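Long-range contacts in lombricine kinase (Urechis caupo, PDB 3JPZ), which catalyses, as a phosphagen kinase of the ATP:guanido phosphotransferase family, the reversible transfer of a phosphoryl group between ATP and the guanidino compound lombricine: residues A15-V20 with D53-C58; D45-P50 with I59-G64; N5-N10 with L25-Y30. All coordinates share one frame; numbering follows the deposited sequence. Where two conformers were deposited one is given.

The three contacts lie on one side of the chain's centre, in the small helical N-terminal domain, and each borders the second subunit. Contacts 1 and 2 have centres about 12 Å apart and adjoin where Val20 CB and Cys19 CB pack on the carbonyl oxygen of Ile59. Contacts 2 and 3, centres about 15 Å apart, meet where helix 27-33 and the residues just before it lie on helix 44-53: Asp45 OD1 and Tyr30 OH, 2.7 Å apart, are probably hydrogen-bonded, and Ile48 CD1 packs on Leu25 CD2. Contacts 1 and 3 do not touch. In contact 2 the side chain of Ile62 is about 11 Å from that of Arg223, an ADP-binding residue, though no ADP is bound here.

Contact 1: A15-V20 with D53-C58; sequences ANHGCV and DNFGNC. With NO3 (nitrate ion), chain D.
His17 lays its imidazole over one face of the Phe55 ring, and its carbon CE1 makes the closest approach, 3.2 Å from Phe55 CE2. The rings meet obliquely, planes inclined by 35° and centroids 3.9 Å apart. From CB, the His17 side chain runs with CG anti to the carbonyl carbon, beside the backbone N (chi1 -80°), which brings ND1 within range of Ala15 O; it donates there at 3.0 Å, in the ring plane. On the other branch CD2 passes 3.2 Å from Asn54 O. At the tip NE2 is hydrogen-bonded to Val52 O, at the end of helix 44-53, so a bond on each ring nitrogen fixes the rotation of the imidazole. With a carbonyl oxygen at both, each nitrogen would have to donate, which would favour the doubly protonated, charged ring. Here two loops of the N-terminal domain of a phosphagen kinase run side by side, joined by backbone bonds: Gly18 N to Phe55 O at 2.9 Å, and Val20 N to Cys58 O at 2.8 Å, the latter in the carbonyl plane. Beside them, Cys19 CB rests on Cys58 SG at 3.7 Å. Asn54 opens an Asx turn, OD1 accepting from Gly56 N, while its ND2 donates a hydrogen bond to O1 of a nitrate ion, probably from the crystallisation liquor, 3.0 Å away. Phe55 also packs on Trp198 of the second subunit.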
# COMPACT_ATOMS: atom_id res chain seq x y z
N ALA A 15 -4.93 14.78 14.35
CA ALA A 15 -5.30 14.40 15.70
C ALA A 15 -4.79 12.99 15.93
O ALA A 15 -4.99 12.10 15.11
CB ALA A 15 -6.81 14.47 15.89
N ASN A 16 -4.08 12.81 17.05
CA ASN A 16 -3.61 11.50 17.46
C ASN A 16 -2.48 10.99 16.56
O ASN A 16 -2.20 9.79 16.53
CB ASN A 16 -4.77 10.50 17.47
CG ASN A 16 -5.89 10.92 18.42
OD1 ASN A 16 -5.71 10.92 19.65
ND2 ASN A 16 -7.04 11.28 17.86
N HIS A 17 -1.85 11.91 15.84
CA HIS A 17 -0.69 11.58 15.00
C HIS A 17 0.59 12.05 15.67
O HIS A 17 0.73 13.23 16.00
CB HIS A 17 -0.81 12.24 13.63
CG HIS A 17 -1.71 11.51 12.68
ND1 HIS A 17 -3.06 11.38 12.89
CD2 HIS A 17 -1.44 10.89 11.51
CE1 HIS A 17 -3.59 10.71 11.88
NE2 HIS A 17 -2.63 10.40 11.03
N GLY A 18 1.53 11.13 15.86
CA GLY A 18 2.82 11.46 16.42
C GLY A 18 3.84 11.77 15.34
O GLY A 18 5.04 11.81 15.61
N CYS A 19 3.37 12.01 14.12
CA CYS A 19 4.27 12.30 13.00
C CYS A 19 4.89 13.70 13.09
O CYS A 19 4.24 14.66 13.46
CB CYS A 19 3.54 12.17 11.67
SG CYS A 19 2.14 13.30 11.49
N VAL A 20 6.16 13.80 12.72
CA VAL A 20 6.85 15.08 12.68
C VAL A 20 6.15 16.06 11.75
O VAL A 20 6.01 17.24 12.07
CB VAL A 20 8.30 14.90 12.20
CG1 VAL A 20 8.99 16.24 12.07
CG2 VAL A 20 9.06 13.98 13.14
N ASP A 53 -1.30 8.47 6.95
CA ASP A 53 -1.66 7.06 7.12
C ASP A 53 -1.18 6.48 8.44
O ASP A 53 -1.86 5.67 9.07
CB ASP A 53 -1.04 6.22 6.00
CG ASP A 53 -1.54 6.61 4.63
OD1 ASP A 53 -2.74 6.93 4.49
OD2 ASP A 53 -0.74 6.58 3.68
N ASN A 54 0.03 6.88 8.83
CA ASN A 54 0.68 6.35 10.01
C ASN A 54 0.39 7.26 11.19
O ASN A 54 0.64 8.46 11.13
CB ASN A 54 2.19 6.24 9.75
CG ASN A 54 2.93 5.49 10.85
OD1 ASN A 54 2.33 5.09 11.85
ND2 ASN A 54 4.23 5.30 10.66
N PHE A 55 -0.14 6.69 12.27
CA PHE A 55 -0.54 7.47 13.42
C PHE A 55 0.58 7.59 14.45
O PHE A 55 0.51 8.43 15.36
CB PHE A 55 -1.79 6.86 14.07
CG PHE A 55 -3.08 7.24 13.39
CD1 PHE A 55 -3.37 6.79 12.11
CD2 PHE A 55 -4.01 8.03 14.05
CE1 PHE A 55 -4.56 7.13 11.49
CE2 PHE A 55 -5.21 8.37 13.44
CZ PHE A 55 -5.48 7.92 12.15
N GLY A 56 1.61 6.77 14.31
CA GLY A 56 2.68 6.72 15.30
C GLY A 56 3.85 7.65 15.05
O GLY A 56 3.85 8.49 14.15
N ASN A 57 4.86 7.48 15.89
CA ASN A 57 6.07 8.28 15.82
C ASN A 57 6.87 8.04 14.55
O ASN A 57 7.60 7.06 14.42
CB ASN A 57 6.93 8.05 17.05
CG ASN A 57 6.15 8.27 18.32
OD1 ASN A 57 5.30 9.15 18.39
ND2 ASN A 57 6.42 7.45 19.34
N CYS A 58 6.69 8.94 13.59
CA CYS A 58 7.41 8.86 12.33
C CYS A 58 7.68 10.26 11.82
O CYS A 58 7.22 11.23 12.41
CB CYS A 58 6.58 8.09 11.30
SG CYS A 58 5.00 8.86 10.92
N NO3 D . 6.29 6.70 7.99
O1 NO3 D . 5.43 5.61 7.89
O2 NO3 D . 5.76 8.00 7.96
O3 NO3 D . 7.66 6.50 8.12
O HOH W 1 7.63 12.04 15.74

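Contact 2: D45-P50 with I59-G64; sequences DKVIQP and IGLIAG
Val47 and Ile62 are stitched together by the one hydrogen bond between 45-50 and 59-64: Ile62 N meets a lone pair of Val47 O, in the carbonyl plane, at 2.9 Å. The helix is kinked at Pro50, which has no N-H to offer the preceding turn, consistent with Val47 O turning to Ile62 N instead. Around this bond the two surfaces interlock. In the extended run 61-63, Ile62 O wedges tightly against the Val47 side chain, 2.9 Å from its CB and 3.2 Å from its CG1, and CG1 also faces the backbone of Gly64. On one side Leu61 curls back: its CG lies anti to the backbone N (chi1 -179°), and the bend at chi2 brings CD1 over Val47 O at 3.3 Å and against Val47 CG2 at 3.6 Å, the two side chains lying alongside each other and pointing the same way. Ile48 CG2 touches the same methyl more loosely, 4.2 Å from Leu61 CD1, so this methyl is the bump that fills the hollow between Val47 and Ile48. Toward the later end of the helix segment, the Pro50 ring sits over Gly60, with CB 3.6 Å from Gly60 O. Gly60 has phi near +90°, a backbone shape that favours glycine, since a CB would jam against the preceding carbonyl oxygen. Pro50 CG then meets Ile62 CG2 at 3.8 Å, the two side chains crossing at about a right angle. Helix 73-83 covers the Leu61 flank through Phe76, and Pro131 meets Ile62. The polar end of Lys46 goes elsewhere, to the carbonyl oxygens of Pro131 and Ser192. This is the buried interior of the small helical N-terminal domain of phosphagen kinases, in which a proline-kinked helix packs against the chain that doubles back from its own C-terminal end.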
# COMPACT_ATOMS: atom_id res chain seq x y z
N ASP A 45 0.46 16.73 -1.22
CA ASP A 45 -0.28 15.56 -0.76
C ASP A 45 0.55 14.30 -0.87
O ASP A 45 0.56 13.49 0.03
CB ASP A 45 -1.58 15.41 -1.52
CG ASP A 45 -2.73 16.10 -0.84
OD1 ASP A 45 -2.47 16.77 0.18
OD2 ASP A 45 -3.88 15.97 -1.31
N LYS A 46 1.24 14.15 -2.00
CA LYS A 46 2.15 13.02 -2.20
C LYS A 46 3.26 12.96 -1.13
O LYS A 46 3.52 11.90 -0.57
CB LYS A 46 2.82 13.11 -3.58
CG LYS A 46 3.82 12.01 -3.83
CD LYS A 46 3.13 10.67 -3.95
CE LYS A 46 4.10 9.53 -3.90
NZ LYS A 46 3.41 8.22 -4.12
N VAL A 47 3.93 14.07 -0.87
CA VAL A 47 5.08 14.02 0.01
C VAL A 47 4.67 13.85 1.47
O VAL A 47 5.46 13.40 2.29
CB VAL A 47 6.00 15.24 -0.14
CG1 VAL A 47 6.41 15.40 -1.60
CG2 VAL A 47 5.32 16.51 0.39
N ILE A 48 3.43 14.19 1.79
CA ILE A 48 2.98 14.07 3.18
C ILE A 48 2.08 12.86 3.42
O ILE A 48 1.68 12.61 4.56
CB ILE A 48 2.23 15.33 3.65
CG1 ILE A 48 0.89 15.47 2.93
CG2 ILE A 48 3.10 16.56 3.45
CD1 ILE A 48 -0.05 16.41 3.60
N GLN A 49 1.76 12.12 2.37
CA GLN A 49 0.85 10.98 2.52
C GLN A 49 1.19 10.07 3.70
O GLN A 49 0.32 9.75 4.50
CB GLN A 49 0.79 10.15 1.24
CG GLN A 49 -0.25 9.04 1.32
CD GLN A 49 -1.66 9.56 1.50
OE1 GLN A 49 -2.17 10.27 0.65
NE2 GLN A 49 -2.29 9.21 2.61
N PRO A 50 2.45 9.62 3.80
CA PRO A 50 2.83 8.72 4.89
C PRO A 50 2.48 9.28 6.26
O PRO A 50 2.11 8.54 7.17
CB PRO A 50 4.35 8.61 4.74
CG PRO A 50 4.62 8.93 3.31
CD PRO A 50 3.58 9.93 2.91
N ILE A 59 8.43 10.37 10.74
CA ILE A 59 8.62 11.65 10.09
C ILE A 59 7.38 11.92 9.25
O ILE A 59 6.70 12.90 9.45
CB ILE A 59 9.85 11.68 9.18
CG1 ILE A 59 11.11 11.32 9.96
CG2 ILE A 59 9.98 13.04 8.56
CD1 ILE A 59 12.37 11.31 9.11
N GLY A 60 7.11 11.01 8.32
CA GLY A 60 5.91 11.08 7.51
C GLY A 60 6.07 11.89 6.23
O GLY A 60 5.12 12.06 5.47
N LEU A 61 7.28 12.40 6.00
CA LEU A 61 7.55 13.22 4.83
C LEU A 61 8.47 12.48 3.88
O LEU A 61 9.47 11.91 4.29
CB LEU A 61 8.18 14.54 5.24
CG LEU A 61 8.51 15.50 4.09
CD1 LEU A 61 7.22 15.94 3.41
CD2 LEU A 61 9.30 16.70 4.58
N ILE A 62 8.15 12.49 2.59
CA ILE A 62 8.99 11.82 1.61
C ILE A 62 8.96 12.55 0.27
O ILE A 62 7.92 13.03 -0.16
CB ILE A 62 8.57 10.35 1.44
CG1 ILE A 62 9.56 9.62 0.54
CG2 ILE A 62 7.15 10.28 0.89
CD1 ILE A 62 9.53 8.12 0.68
N ALA A 63 10.11 12.67 -0.36
CA ALA A 63 10.21 13.35 -1.64
C ALA A 63 9.75 12.41 -2.74
O ALA A 63 10.16 11.25 -2.79
CB ALA A 63 11.64 13.82 -1.89
N GLY A 64 8.90 12.92 -3.61
CA GLY A 64 8.57 12.20 -4.82
C GLY A 64 9.70 12.35 -5.83
O GLY A 64 9.88 11.52 -6.72

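Contact 3: N5-N10 with L25-Y30; sequences NDAKAN and LNFEMY
Tyr30 and Phe27, one helical turn apart, both reach out from helix 27-33 to grip the short helix 7-10 at Ala7. Each extends its ring with CG anti to the backbone N (chi1 -173° for Tyr30, 174° for Phe27), and both present their edges. Phe27 CE1 meets the backbone at Ala7 C and Lys8 CA, 3.6 Å from each. Tyr30 sets CE2 against Ala7 O at 3.2 Å, with the oxygen near the ring plane. Ala7 CB touches both rings, 3.9 Å from Phe27 CE1 and from Tyr30 CD2. The Tyr30 hydroxyl passes Asn10 CB at 3.2 Å; its polar partner is Asp45 OD1 on helix 44-53. Asn10 sends its amide away from Tyr30: ND2 is held by Asn5 OD1 and Asp6 O, lying above the plane of each acceptor, while OD1 accepts from Gly136 N of the second subunit. Both helices begin with a side-chain N-cap: Asp6 OD1 takes Ala9 N at 3.0 Å, and Asn26 OD1 takes Met29 N in an almost straight bond (176°). The contact thus joins two N-capped helices through aromatic edges at the dimer interface, where the N-terminal segment of this phosphagen kinase meets its partner subunit.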
# COMPACT_ATOMS: atom_id res chain seq x y z
N ASN A 5 -12.55 21.29 -4.02
CA ASN A 5 -11.48 20.35 -3.71
C ASN A 5 -10.20 21.10 -3.39
O ASN A 5 -9.17 20.92 -4.04
CB ASN A 5 -11.27 19.40 -4.88
CG ASN A 5 -10.58 18.13 -4.46
OD1 ASN A 5 -10.48 17.84 -3.27
ND2 ASN A 5 -10.11 17.36 -5.43
N ASP A 6 -10.27 21.93 -2.36
CA ASP A 6 -9.23 22.90 -2.07
C ASP A 6 -8.48 22.52 -0.78
O ASP A 6 -8.71 21.46 -0.21
CB ASP A 6 -9.84 24.29 -1.95
CG ASP A 6 -10.83 24.39 -0.80
OD1 ASP A 6 -11.11 23.36 -0.16
OD2 ASP A 6 -11.33 25.51 -0.54
N ALA A 7 -7.58 23.38 -0.34
CA ALA A 7 -6.76 23.08 0.83
C ALA A 7 -7.62 22.77 2.06
O ALA A 7 -7.30 21.88 2.84
CB ALA A 7 -5.81 24.23 1.12
N LYS A 8 -8.72 23.50 2.23
CA LYS A 8 -9.60 23.31 3.39
C LYS A 8 -10.20 21.91 3.38
O LYS A 8 -10.21 21.21 4.40
CB LYS A 8 -10.72 24.34 3.38
CG LYS A 8 -11.59 24.35 4.63
CD LYS A 8 -12.77 25.31 4.48
CE LYS A 8 -13.72 25.24 5.67
NZ LYS A 8 -14.79 26.28 5.59
N ALA A 9 -10.72 21.51 2.23
CA ALA A 9 -11.36 20.21 2.08
C ALA A 9 -10.36 19.08 2.30
O ALA A 9 -10.73 17.96 2.66
CB ALA A 9 -11.98 20.11 0.69
N ASN A 10 -9.08 19.38 2.09
CA ASN A 10 -8.07 18.34 1.97
C ASN A 10 -7.10 18.23 3.13
O ASN A 10 -6.30 17.31 3.19
CB ASN A 10 -7.28 18.56 0.69
CG ASN A 10 -8.01 18.02 -0.53
OD1 ASN A 10 -8.19 16.82 -0.67
ND2 ASN A 10 -8.42 18.92 -1.41
N LEU A 25 3.16 21.07 9.75
CA LEU A 25 2.28 21.34 8.62
C LEU A 25 0.93 21.84 9.12
O LEU A 25 -0.04 21.09 9.17
CB LEU A 25 2.08 20.09 7.76
CG LEU A 25 1.23 20.30 6.51
CD1 LEU A 25 1.87 21.32 5.58
CD2 LEU A 25 1.00 18.99 5.78
N ASN A 26 0.88 23.10 9.52
CA ASN A 26 -0.36 23.73 9.91
C ASN A 26 -1.12 24.12 8.66
O ASN A 26 -0.55 24.12 7.57
CB ASN A 26 -0.10 24.95 10.79
CG ASN A 26 0.80 25.97 10.12
OD1 ASN A 26 0.73 26.18 8.91
ND2 ASN A 26 1.64 26.62 10.91
N PHE A 27 -2.40 24.45 8.80
CA PHE A 27 -3.26 24.65 7.64
C PHE A 27 -2.72 25.69 6.67
O PHE A 27 -2.98 25.64 5.46
CB PHE A 27 -4.66 25.10 8.04
CG PHE A 27 -5.51 25.45 6.87
CD1 PHE A 27 -5.96 24.47 6.01
CD2 PHE A 27 -5.82 26.78 6.59
CE1 PHE A 27 -6.72 24.78 4.91
CE2 PHE A 27 -6.58 27.10 5.49
CZ PHE A 27 -7.04 26.11 4.65
N GLU A 28 -1.98 26.65 7.21
CA GLU A 28 -1.52 27.80 6.45
C GLU A 28 -0.41 27.38 5.49
O GLU A 28 -0.43 27.71 4.31
CB GLU A 28 -1.03 28.88 7.41
CG GLU A 28 -2.15 29.53 8.23
CD GLU A 28 -2.74 28.61 9.29
OE1 GLU A 28 -2.01 27.76 9.85
OE2 GLU A 28 -3.95 28.73 9.57
N MET A 29 0.57 26.66 6.02
CA MET A 29 1.60 26.05 5.19
C MET A 29 0.94 25.15 4.16
O MET A 29 1.25 25.22 2.97
CB MET A 29 2.56 25.25 6.06
CG MET A 29 3.60 24.47 5.27
SD MET A 29 4.72 23.57 6.35
CE MET A 29 5.30 24.87 7.42
N TYR A 30 0.03 24.30 4.62
CA TYR A 30 -0.68 23.39 3.74
C TYR A 30 -1.31 24.15 2.58
O TYR A 30 -1.23 23.72 1.44
CB TYR A 30 -1.76 22.62 4.50
CG TYR A 30 -2.41 21.54 3.67
CD1 TYR A 30 -1.71 20.40 3.32
CD2 TYR A 30 -3.73 21.66 3.24
CE1 TYR A 30 -2.29 19.40 2.57
CE2 TYR A 30 -4.32 20.66 2.48
CZ TYR A 30 -3.60 19.54 2.15
OH TYR A 30 -4.18 18.55 1.39